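Local structure of HIAXHD3 (Humicola insolens, 3ZXK) at residues 260-265 against 296-301; 279-282 against 288-291; 327-330 against 334-337; 36-41 against 507-512. The protein hydrolyses terminal arabinofuranosyl linkages, probably on xylan side chains, as a family 43 glycoside hydrolase. One frame throughout, in Å; residues are numbered along the deposited sequence.

Contact 1 (260-265 against 296-301)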
loop_
_atom_site.group_PDB
_atom_site.type_symbol
_atom_site.label_atom_id
_atom_site.label_comp_id
_atom_site.label_asym_id
_atom_site.label_seq_id
_atom_site.Cartn_x
_atom_site.Cartn_y
_atom_site.Cartn_z
ATOM N N TRP A 260 -13.718 -4.062 -21.164
ATOM C CA TRP A 260 -12.590 -4.404 -20.313
ATOM C C TRP A 260 -11.574 -3.303 -20.201
ATOM O O TRP A 260 -11.439 -2.480 -21.094
ATOM C CB TRP A 260 -11.917 -5.655 -20.844
ATOM C CG TRP A 260 -12.711 -6.891 -20.565
ATOM C CD1 TRP A 260 -13.869 -7.351 -21.210
ATOM C CD2 TRP A 260 -12.440 -7.852 -19.513
ATOM N NE1 TRP A 260 -14.282 -8.522 -20.652
ATOM C CE2 TRP A 260 -13.484 -8.874 -19.616
ATOM C CE3 TRP A 260 -11.465 -7.970 -18.530
ATOM C CZ2 TRP A 260 -13.528 -9.971 -18.764
ATOM C CZ3 TRP A 260 -11.512 -9.072 -17.668
ATOM C CH2 TRP A 260 -12.526 -10.053 -17.790
ATOM N N HIS A 261 -10.858 -3.286 -19.084
ATOM C CA HIS A 261 -9.867 -2.248 -18.784
ATOM C C HIS A 261 -8.630 -2.875 -18.195
ATOM O O HIS A 261 -8.705 -3.875 -17.458
ATOM C CB HIS A 261 -10.490 -1.229 -17.835
ATOM C CG HIS A 261 -11.704 -0.561 -18.421
ATOM N ND1 HIS A 261 -11.634 0.599 -19.102
ATOM C CD2 HIS A 261 -13.032 -0.988 -18.497
ATOM C CE1 HIS A 261 -12.869 0.929 -19.560
ATOM N NE2 HIS A 261 -13.725 -0.048 -19.190
ATOM N N TYR A 262 -7.474 -2.302 -18.507
ATOM C CA TYR A 262 -6.206 -2.789 -17.938
ATOM C C TYR A 262 -5.795 -1.763 -16.857
ATOM O O TYR A 262 -5.673 -0.544 -17.140
ATOM C CB TYR A 262 -5.150 -2.964 -19.051
ATOM C CG TYR A 262 -3.770 -3.373 -18.572
ATOM C CD1 TYR A 262 -3.595 -4.140 -17.407
ATOM C CD2 TYR A 262 -2.624 -2.978 -19.273
ATOM C CE1 TYR A 262 -2.335 -4.509 -16.967
ATOM C CE2 TYR A 262 -1.374 -3.322 -18.835
ATOM C CZ TYR A 262 -1.223 -4.060 -17.680
ATOM O OH TYR A 262 0.060 -4.379 -17.282
ATOM N N VAL A 263 -5.641 -2.242 -15.627
ATOM C CA VAL A 263 -5.195 -1.383 -14.520
ATOM C C VAL A 263 -3.772 -1.819 -14.238
ATOM O O VAL A 263 -3.541 -2.919 -13.746
ATOM C CB VAL A 263 -6.053 -1.539 -13.238
ATOM C CG1 VAL A 263 -5.612 -0.539 -12.189
ATOM C CG2 VAL A 263 -7.520 -1.317 -13.559
ATOM N N ALA A 264 -2.817 -0.965 -14.570
ATOM C CA ALA A 264 -1.390 -1.297 -14.357
ATOM C C ALA A 264 -0.833 -0.363 -13.294
ATOM O O ALA A 264 -1.569 0.496 -12.788
ATOM C CB ALA A 264 -0.588 -1.158 -15.661
ATOM N N PHE A 265 0.443 -0.485 -12.922
ATOM C CA PHE A 265 0.996 0.610 -12.136
ATOM C C PHE A 265 2.302 1.097 -12.713
ATOM O O PHE A 265 2.942 0.400 -13.530
ATOM C CB PHE A 265 1.154 0.256 -10.625
ATOM C CG PHE A 265 1.960 -0.979 -10.379
ATOM C CD1 PHE A 265 3.357 -0.914 -10.350
ATOM C CD2 PHE A 265 1.327 -2.213 -10.179
ATOM C CE1 PHE A 265 4.114 -2.062 -10.124
ATOM C CE2 PHE A 265 2.076 -3.344 -9.939
ATOM C CZ PHE A 265 3.461 -3.275 -9.908
ATOM N N GLY A 296 0.245 6.253 -29.934
ATOM C CA GLY A 296 0.708 4.958 -29.441
ATOM C C GLY A 296 1.145 4.941 -27.984
ATOM O O GLY A 296 1.740 3.979 -27.530
ATOM N N ARG A 297 0.833 6.000 -27.253
ATOM C CA ARG A 297 1.145 6.073 -25.832
ATOM C C ARG A 297 -0.024 5.559 -24.998
ATOM O O ARG A 297 -1.155 5.496 -25.467
ATOM C CB ARG A 297 1.471 7.513 -25.429
ATOM C CG ARG A 297 2.619 8.124 -26.208
ATOM C CD ARG A 297 2.738 9.620 -25.952
ATOM N NE ARG A 297 3.217 9.878 -24.597
ATOM C CZ ARG A 297 4.503 9.996 -24.254
ATOM N NH1 ARG A 297 5.461 9.881 -25.168
ATOM N NH2 ARG A 297 4.827 10.227 -22.987
ATOM N N TRP A 298 0.270 5.163 -23.768
ATOM C CA TRP A 298 -0.762 4.987 -22.762
ATOM C C TRP A 298 -1.324 6.356 -22.517
ATOM O O TRP A 298 -0.607 7.275 -22.120
ATOM C CB TRP A 298 -0.153 4.413 -21.493
ATOM C CG TRP A 298 -1.169 3.941 -20.489
ATOM C CD1 TRP A 298 -2.157 4.684 -19.844
ATOM C CD2 TRP A 298 -1.294 2.594 -19.960
ATOM N NE1 TRP A 298 -2.877 3.889 -18.991
ATOM C CE2 TRP A 298 -2.383 2.622 -18.996
ATOM C CE3 TRP A 298 -0.609 1.399 -20.171
ATOM C CZ2 TRP A 298 -2.796 1.470 -18.312
ATOM C CZ3 TRP A 298 -1.021 0.252 -19.485
ATOM C CH2 TRP A 298 -2.088 0.287 -18.578
ATOM N N GLY A 299 -2.605 6.524 -22.786
ATOM C CA GLY A 299 -3.200 7.858 -22.822
ATOM C C GLY A 299 -3.267 8.552 -21.475
ATOM O O GLY A 299 -3.451 7.917 -20.432
ATOM N N THR A 300 -3.135 9.873 -21.502
ATOM C CA THR A 300 -3.280 10.668 -20.278
ATOM C C THR A 300 -4.746 10.802 -19.848
ATOM O O THR A 300 -5.047 10.959 -18.661
ATOM C CB THR A 300 -2.629 12.057 -20.449
ATOM O OG1 THR A 300 -3.248 12.720 -21.544
ATOM C CG2 THR A 300 -1.137 11.914 -20.745
ATOM N N SER A 301 -5.659 10.706 -20.815
ATOM C CA SER A 301 -7.099 10.700 -20.507
ATOM C C SER A 301 -7.854 9.736 -21.385
ATOM O O SER A 301 -7.512 9.521 -22.555
ATOM C CB SER A 301 -7.719 12.100 -20.640
ATOM O OG SER A 301 -7.717 12.498 -21.985
#

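Contact 2 (279-282 against 288-291)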
loop_
_atom_site.group_PDB
_atom_site.type_symbol
_atom_site.label_atom_id
_atom_site.label_comp_id
_atom_site.label_asym_id
_atom_site.label_seq_id
_atom_site.Cartn_x
_atom_site.Cartn_y
_atom_site.Cartn_z
ATOM N N PRO A 279 -8.410 1.520 -21.582
ATOM C CA PRO A 279 -9.348 0.551 -22.142
ATOM C C PRO A 279 -8.636 -0.565 -22.917
ATOM O O PRO A 279 -7.512 -0.377 -23.433
ATOM C CB PRO A 279 -10.188 1.380 -23.118
ATOM C CG PRO A 279 -9.731 2.794 -22.954
ATOM C CD PRO A 279 -8.348 2.751 -22.381
ATOM N N LEU A 280 -9.284 -1.728 -22.949
ATOM C CA LEU A 280 -8.910 -2.845 -23.811
ATOM C C LEU A 280 -9.908 -3.049 -24.937
ATOM O O LEU A 280 -11.081 -2.788 -24.775
ATOM C CB LEU A 280 -8.896 -4.126 -22.985
ATOM C CG LEU A 280 -7.814 -4.256 -21.933
ATOM C CD1 LEU A 280 -8.091 -5.502 -21.112
ATOM C CD2 LEU A 280 -6.426 -4.321 -22.554
ATOM N N ARG A 281 -9.428 -3.526 -26.083
ATOM C CA ARG A 281 -10.302 -4.090 -27.109
ATOM C C ARG A 281 -9.939 -5.573 -27.230
ATOM O O ARG A 281 -8.856 -5.998 -26.831
ATOM C CB ARG A 281 -10.122 -3.370 -28.456
ATOM C CG ARG A 281 -8.712 -3.449 -28.997
ATOM C CD ARG A 281 -8.533 -2.754 -30.341
ATOM N NE ARG A 281 -7.120 -2.808 -30.692
ATOM C CZ ARG A 281 -6.277 -1.779 -30.616
ATOM N NH1 ARG A 281 -6.711 -0.573 -30.259
ATOM N NH2 ARG A 281 -5.001 -1.949 -30.936
ATOM N N TRP A 282 -10.860 -6.365 -27.741
ATOM C CA TRP A 282 -10.595 -7.769 -27.987
ATOM C C TRP A 282 -10.460 -7.992 -29.461
ATOM O O TRP A 282 -11.263 -7.486 -30.247
ATOM C CB TRP A 282 -11.719 -8.607 -27.403
ATOM C CG TRP A 282 -11.637 -8.636 -25.897
ATOM C CD1 TRP A 282 -12.150 -7.715 -24.985
ATOM C CD2 TRP A 282 -10.910 -9.608 -25.100
ATOM N NE1 TRP A 282 -11.838 -8.081 -23.698
ATOM C CE2 TRP A 282 -11.092 -9.218 -23.698
ATOM C CE3 TRP A 282 -10.189 -10.763 -25.399
ATOM C CZ2 TRP A 282 -10.538 -9.948 -22.657
ATOM C CZ3 TRP A 282 -9.636 -11.490 -24.343
ATOM C CH2 TRP A 282 -9.824 -11.095 -23.004
ATOM N N PRO A 288 -6.747 -9.797 -25.834
ATOM C CA PRO A 288 -6.964 -8.388 -25.478
ATOM C C PRO A 288 -5.807 -7.509 -25.943
ATOM O O PRO A 288 -4.666 -7.972 -25.998
ATOM C CB PRO A 288 -7.004 -8.413 -23.941
ATOM C CG PRO A 288 -6.108 -9.565 -23.567
ATOM C CD PRO A 288 -6.237 -10.586 -24.692
ATOM N N GLU A 289 -6.124 -6.268 -26.306
ATOM C CA GLU A 289 -5.114 -5.258 -26.686
ATOM C C GLU A 289 -5.413 -3.923 -26.030
ATOM O O GLU A 289 -6.580 -3.526 -25.929
ATOM C CB GLU A 289 -5.073 -5.069 -28.212
ATOM C CG GLU A 289 -4.528 -6.278 -28.958
ATOM C CD GLU A 289 -4.569 -6.128 -30.476
ATOM O OE1 GLU A 289 -5.286 -5.222 -30.984
ATOM O OE2 GLU A 289 -3.898 -6.928 -31.180
ATOM N N VAL A 290 -4.366 -3.214 -25.605
ATOM C CA VAL A 290 -4.539 -1.879 -25.029
ATOM C C VAL A 290 -4.925 -0.878 -26.119
ATOM O O VAL A 290 -4.314 -0.851 -27.191
ATOM C CB VAL A 290 -3.262 -1.438 -24.271
ATOM C CG1 VAL A 290 -3.287 0.045 -23.930
ATOM C CG2 VAL A 290 -3.126 -2.274 -23.013
ATOM N N VAL A 291 -5.978 -0.104 -25.848
ATOM C CA VAL A 291 -6.334 1.032 -26.681
ATOM C C VAL A 291 -5.417 2.199 -26.282
ATOM O O VAL A 291 -5.492 2.704 -25.167
ATOM C CB VAL A 291 -7.819 1.394 -26.469
ATOM C CG1 VAL A 291 -8.216 2.633 -27.272
ATOM C CG2 VAL A 291 -8.714 0.195 -26.814
HETATM O O HOH W 1 -3.660 -3.921 -33.024
#

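Contact 3 (327-330 against 334-337)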
loop_
_atom_site.group_PDB
_atom_site.type_symbol
_atom_site.label_atom_id
_atom_site.label_comp_id
_atom_site.label_asym_id
_atom_site.label_seq_id
_atom_site.Cartn_x
_atom_site.Cartn_y
_atom_site.Cartn_z
ATOM N N THR A 327 -13.644 4.059 17.659
ATOM C CA THR A 327 -12.983 2.904 18.259
ATOM C C THR A 327 -11.881 2.290 17.394
ATOM O O THR A 327 -11.077 1.482 17.881
ATOM C CB THR A 327 -14.013 1.813 18.623
ATOM O OG1 THR A 327 -14.786 1.478 17.462
ATOM C CG2 THR A 327 -14.965 2.320 19.707
ATOM N N ARG A 328 -11.834 2.696 16.125
ATOM C CA ARG A 328 -10.956 2.096 15.133
ATOM C C ARG A 328 -10.273 3.178 14.342
ATOM O O ARG A 328 -10.804 4.267 14.203
ATOM C CB ARG A 328 -11.780 1.253 14.160
ATOM C CG ARG A 328 -12.588 0.138 14.793
ATOM C CD ARG A 328 -13.534 -0.482 13.771
ATOM N NE ARG A 328 -12.850 -0.870 12.534
ATOM C CZ ARG A 328 -12.241 -2.040 12.331
ATOM N NH1 ARG A 328 -12.211 -2.967 13.286
ATOM N NH2 ARG A 328 -11.651 -2.283 11.166
ATOM N N PHE A 329 -9.106 2.864 13.782
ATOM C CA PHE A 329 -8.436 3.755 12.853
ATOM C C PHE A 329 -9.189 3.814 11.526
ATOM O O PHE A 329 -9.817 2.832 11.089
ATOM C CB PHE A 329 -6.994 3.293 12.576
ATOM C CG PHE A 329 -6.042 3.504 13.724
ATOM C CD1 PHE A 329 -5.651 4.786 14.105
ATOM C CD2 PHE A 329 -5.508 2.412 14.403
ATOM C CE1 PHE A 329 -4.777 4.980 15.157
ATOM C CE2 PHE A 329 -4.622 2.603 15.446
ATOM C CZ PHE A 329 -4.242 3.894 15.819
ATOM N N SER A 330 -9.100 4.956 10.862
ATOM C CA SER A 330 -9.485 5.013 9.464
ATOM C C SER A 330 -8.610 4.047 8.653
ATOM O O SER A 330 -7.538 3.589 9.106
ATOM C CB SER A 330 -9.315 6.437 8.930
ATOM O OG SER A 330 -8.002 6.602 8.450
ATOM N N GLU A 334 -1.481 2.744 8.816
ATOM C CA GLU A 334 -0.817 1.454 9.014
ATOM C C GLU A 334 0.418 1.643 9.855
ATOM O O GLU A 334 1.195 2.593 9.647
ATOM C CB GLU A 334 -0.390 0.827 7.668
ATOM C CG GLU A 334 -1.536 0.408 6.730
ATOM C CD GLU A 334 -1.162 0.253 5.267
ATOM O OE1 GLU A 334 0.037 0.312 4.885
ATOM O OE2 GLU A 334 -2.095 0.050 4.455
ATOM N N TRP A 335 0.619 0.748 10.805
ATOM C CA TRP A 335 1.807 0.797 11.638
ATOM C C TRP A 335 3.011 0.257 10.905
ATOM O O TRP A 335 2.855 -0.569 10.014
ATOM C CB TRP A 335 1.597 -0.078 12.852
ATOM C CG TRP A 335 0.445 0.282 13.735
ATOM C CD1 TRP A 335 -0.808 -0.311 13.777
ATOM C CD2 TRP A 335 0.458 1.271 14.809
ATOM N NE1 TRP A 335 -1.582 0.273 14.760
ATOM C CE2 TRP A 335 -0.877 1.232 15.409
ATOM C CE3 TRP A 335 1.397 2.204 15.280
ATOM C CZ2 TRP A 335 -1.222 2.046 16.474
ATOM C CZ3 TRP A 335 1.034 3.029 16.350
ATOM C CH2 TRP A 335 -0.253 2.947 16.934
ATOM N N ASN A 336 4.214 0.713 11.270
ATOM C CA ASN A 336 5.460 0.083 10.825
ATOM C C ASN A 336 5.684 -1.184 11.674
ATOM O O ASN A 336 5.986 -1.083 12.853
ATOM C CB ASN A 336 6.622 1.069 10.987
ATOM C CG ASN A 336 7.964 0.391 10.814
ATOM O OD1 ASN A 336 8.077 -0.556 10.038
ATOM N ND2 ASN A 336 8.969 0.843 11.545
ATOM N N HIS A 337 5.488 -2.370 11.083
ATOM C CA HIS A 337 5.408 -3.667 11.817
ATOM C C HIS A 337 4.171 -3.719 12.720
ATOM O O HIS A 337 3.493 -2.710 12.885
ATOM C CB HIS A 337 6.707 -3.997 12.589
ATOM C CG HIS A 337 7.932 -4.251 11.707
ATOM N ND1 HIS A 337 8.489 -3.314 10.915
ATOM C CD2 HIS A 337 8.728 -5.389 11.583
ATOM C CE1 HIS A 337 9.567 -3.831 10.290
ATOM N NE2 HIS A 337 9.738 -5.085 10.724
#

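Contact 4 (36-41 against 507-512)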
loop_
_atom_site.group_PDB
_atom_site.type_symbol
_atom_site.label_atom_id
_atom_site.label_comp_id
_atom_site.label_asym_id
_atom_site.label_seq_id
_atom_site.Cartn_x
_atom_site.Cartn_y
_atom_site.Cartn_z
ATOM N N PHE A 36 4.119 -5.170 2.445
ATOM C CA PHE A 36 5.407 -5.512 3.091
ATOM C C PHE A 36 5.212 -5.729 4.604
ATOM O O PHE A 36 4.364 -6.550 4.981
ATOM C CB PHE A 36 6.517 -4.513 2.655
ATOM C CG PHE A 36 6.694 -4.516 1.155
ATOM C CD1 PHE A 36 5.864 -3.750 0.317
ATOM C CD2 PHE A 36 7.611 -5.403 0.568
ATOM C CE1 PHE A 36 5.988 -3.834 -1.072
ATOM C CE2 PHE A 36 7.735 -5.491 -0.817
ATOM C CZ PHE A 36 6.930 -4.696 -1.627
ATOM N N ALA A 37 5.947 -5.013 5.442
ATOM C CA ALA A 37 5.837 -5.182 6.894
ATOM C C ALA A 37 4.919 -4.150 7.555
ATOM O O ALA A 37 4.869 -4.055 8.779
ATOM C CB ALA A 37 7.225 -5.186 7.549
ATOM N N TYR A 38 4.154 -3.409 6.764
ATOM C CA TYR A 38 3.176 -2.464 7.337
ATOM C C TYR A 38 1.923 -3.208 7.824
ATOM O O TYR A 38 1.530 -4.212 7.261
ATOM C CB TYR A 38 2.873 -1.352 6.325
ATOM C CG TYR A 38 4.118 -0.469 6.106
ATOM C CD1 TYR A 38 4.380 0.598 6.930
ATOM C CD2 TYR A 38 5.040 -0.736 5.070
ATOM C CE1 TYR A 38 5.517 1.401 6.749
ATOM C CE2 TYR A 38 6.173 0.041 4.873
ATOM C CZ TYR A 38 6.408 1.128 5.715
ATOM O OH TYR A 38 7.541 1.931 5.547
ATOM N N SER A 39 1.375 -2.774 8.935
ATOM C CA SER A 39 0.342 -3.545 9.642
ATOM C C SER A 39 -0.780 -2.610 10.103
ATOM O O SER A 39 -0.518 -1.674 10.865
ATOM C CB SER A 39 0.980 -4.186 10.879
ATOM O OG SER A 39 -0.002 -4.899 11.636
ATOM N N PRO A 40 -2.043 -2.855 9.724
ATOM C CA PRO A 40 -2.587 -3.985 9.001
ATOM C C PRO A 40 -2.064 -4.031 7.575
ATOM O O PRO A 40 -1.634 -3.014 7.019
ATOM C CB PRO A 40 -4.116 -3.723 9.014
ATOM C CG PRO A 40 -4.241 -2.263 9.208
ATOM C CD PRO A 40 -3.101 -1.898 10.117
ATOM N N GLY A 41 -2.156 -5.212 6.990
ATOM C CA GLY A 41 -1.663 -5.426 5.642
ATOM C C GLY A 41 -2.768 -5.671 4.635
ATOM O O GLY A 41 -3.912 -5.951 5.008
ATOM N N GLY A 507 6.733 3.404 -1.046
ATOM C CA GLY A 507 7.071 4.812 -1.189
ATOM C C GLY A 507 7.285 5.516 0.136
ATOM O O GLY A 507 7.117 4.925 1.214
ATOM N N TYR A 508 7.706 6.779 0.049
ATOM C CA TYR A 508 7.795 7.604 1.233
ATOM C C TYR A 508 6.449 7.758 1.899
ATOM O O TYR A 508 5.418 7.953 1.206
ATOM C CB TYR A 508 8.319 8.991 0.882
ATOM C CG TYR A 508 9.826 9.065 0.948
ATOM C CD1 TYR A 508 10.481 9.284 2.162
ATOM C CD2 TYR A 508 10.605 8.877 -0.190
ATOM C CE1 TYR A 508 11.866 9.371 2.227
ATOM C CE2 TYR A 508 12.015 8.940 -0.136
ATOM C CZ TYR A 508 12.642 9.173 1.094
ATOM O OH TYR A 508 14.003 9.262 1.196
ATOM N N ARG A 509 6.457 7.737 3.230
ATOM C CA ARG A 509 5.210 7.938 4.000
ATOM C C ARG A 509 5.329 9.082 5.000
ATOM O O ARG A 509 6.441 9.501 5.355
ATOM C CB ARG A 509 4.820 6.645 4.752
ATOM C CG ARG A 509 4.411 5.554 3.794
ATOM C CD ARG A 509 3.890 4.376 4.557
ATOM N NE ARG A 509 3.285 3.430 3.624
ATOM C CZ ARG A 509 2.381 2.516 3.971
ATOM N NH1 ARG A 509 1.978 2.430 5.241
ATOM N NH2 ARG A 509 1.884 1.705 3.067
ATOM N N PHE A 510 4.166 9.572 5.441
ATOM C CA PHE A 510 4.063 10.447 6.612
ATOM C C PHE A 510 3.869 9.553 7.844
ATOM O O PHE A 510 3.124 8.565 7.793
ATOM C CB PHE A 510 2.826 11.367 6.556
ATOM C CG PHE A 510 2.861 12.428 5.484
ATOM C CD1 PHE A 510 3.972 13.258 5.293
ATOM C CD2 PHE A 510 1.724 12.656 4.736
ATOM C CE1 PHE A 510 3.943 14.262 4.325
ATOM C CE2 PHE A 510 1.683 13.659 3.766
ATOM C CZ PHE A 510 2.799 14.454 3.564
ATOM N N GLY A 511 4.536 9.872 8.941
ATOM C CA GLY A 511 4.336 9.104 10.149
ATOM C C GLY A 511 4.499 9.881 11.422
ATOM O O GLY A 511 5.048 10.980 11.434
ATOM N N VAL A 512 3.995 9.292 12.505
ATOM C CA VAL A 512 4.180 9.839 13.845
ATOM C C VAL A 512 4.790 8.735 14.711
ATOM O O VAL A 512 4.398 7.564 14.604
ATOM C CB VAL A 512 2.868 10.411 14.438
ATOM C CG1 VAL A 512 1.711 9.418 14.407
ATOM C CG2 VAL A 512 3.125 10.991 15.829
HETATM O O HOH W 2 7.683 4.055 3.844
#

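Contact 1 (260-265 against 296-301)
Tyr262 is the first residue of strand 260-265 to meet the loop 296-301, where its partner is the indole of Trp298. CG of Tyr262 stands anti to the backbone N (chi1 176°), which carries the phenol toward the loop and brings CD2 to 3.4 Å from Trp298 CH2. CE2 of Tyr262 lies 3.6 Å from Trp298 CZ3, so one flank of the phenol meets the outer corner of the indole. The ring planes meet obliquely at 52°, with centroids 5.3 Å apart. The phenol's OH is hydrogen-bonded to the carbonyl of Gln249, which ties down its far end. With a serine in place of Tyr262, CH2 and CZ3 of Trp298 would probably lose their aromatic neighbour and Gln249 O its hydroxyl partner. This strand belongs to a four-stranded antiparallel sheet, one blade of the five-bladed beta-propeller of family 43. The alternation of a strand turns Val263 away and returns the next side chain to the same face: Ala264 CB sits 3.6 Å from Trp298 CH2. Phe265 again points away, and it touches the bound arabinofuranose, while Trp298 NE1 makes a weak hydrogen bond to Val277 O on the adjoining strand.

Contact 2 (279-282 against 288-291)
Arg281 and Glu289 face each other as an antiparallel hydrogen-bonded pair, Glu289 N donating to Arg281 O at 2.8 Å and Arg281 N returning a bond to Glu289 O. From CB, which brushes CG2 of Val291, the arginine chain leaves with CG between the backbone N and carbonyl carbon (chi1 60°). CG then passes 3.7 Å from Glu289 O, and CD leads on to NE, which donates to Glu289 OE1 at 3.0 Å. NH2 of Arg281 reaches Glu289 OE1 at 3.3 Å, while Val290 O lies over one face of the guanidinium, 3.9 Å from Arg281 NH1. OE1 sits near the guanidinium plane, yet the carboxylate is turned 87° from it, and one oxygen takes both bonds. A water accepts from NH2 and donates to OE1. The two segments form the beta hairpin that ends the last blade of the propeller in chain order. On the sheet face opposite Arg281, Pro288 CB lies 3.9 Å from the centroid of the six-membered ring of Trp282, a CH-pi contact almost on the ring normal. Replacing Trp282 by alanine would probably leave a gap over Pro288 and take away the cation-pi partner of Arg200.

Contact 3 (327-330 against 334-337)
Phe329 and Trp335 both carry CG anti to the carbonyl carbon and beside the backbone N (chi1 -72° and -60°), and these torsions send the two rings to meet although the nearest CA atoms of the segments, those of Phe329 and Glu334, are 8.8 Å apart. The far rim of the phenyl does the touching: CE2 and CZ of Phe329 each lie 3.6 Å from Trp335 CZ2. CE2 of Phe329 also comes within 3.9 Å of Trp335 NE1, on the five-membered side. The planes stand 82° apart, the approach is oblique and the centroids are 5.6 Å apart. Around the pair, both rings touch Leu372 of strand 372-375, while Phe329 rests on Leu354 and Trp335 on Leu356, from the opposing sheet. The contact thus lies where the two sheets of the concanavalin A-like sandwich meet. Glu334 points away, its OE2 pairing with Arg375 and His58 and its OE1 with Arg509. Between Phe329 and Trp335 themselves the contact is van der Waals packing of rings, which is consistent with the loop 327-330 resting on the strand through that packing, with no directional bond between the two rings.

Contact 4 (36-41 against 507-512)
Tyr38, in the short strand 38-39, and Arg509, at the start of strand 509-512, have their CA atoms 11.1 Å apart, with strands 334-336 and 372-375 between them in the sheet, and each side chain points toward the other segment. Arg509 runs extended from CG to NE and lays its guanidinium over one face of the phenol. CZ of Arg509 is 4.1 Å from the centroid of the Tyr38 ring, 14° off the normal, and the planes are 28° apart: a stacked cation-pi pair. Its closest atom is NH1, 3.5 Å from Tyr38 CD1 and displaced toward the CB end of the ring. That same NH1 makes a salt bridge to Glu334 OE1 and a hydrogen bond to Thr373, so the buried charge is probably balanced while the plane is held against rotation. At the other end of the ring, Tyr38 OH donates to a water at 2.7 Å, which donates in turn to Gly507 O, and the hydroxyl also bonds to Tyr504. Tyr38 comes from the family 43 part of the chain, so the arrangement marks an interdomain junction, a short strand added to the edge of the concanavalin A-like sandwich.

Contacts 1 and 4 are buried, whereas contacts 2 and 3 are partly buried. Contacts 1 and 2 share one propeller blade, their centres about 9 Å apart: Trp260 O lies 2.9 Å from Leu280 N, a probable hydrogen bond, and Tyr262 also packs on Val290. Contacts 3 and 4 share a sheet of the other domain, with Trp335 N 2.7 Å from Ser39 O. The two pairs are well separated, contact 2 lying about 39 Å from contact 3 between centres. Chemistry follows place: the aromatic contacts 1 and 3 each bring a loop against a strand by ring packing, contact 2 combines backbone pairing with a hydrated salt bridge, and contact 4 keeps its charge inside the domain junction.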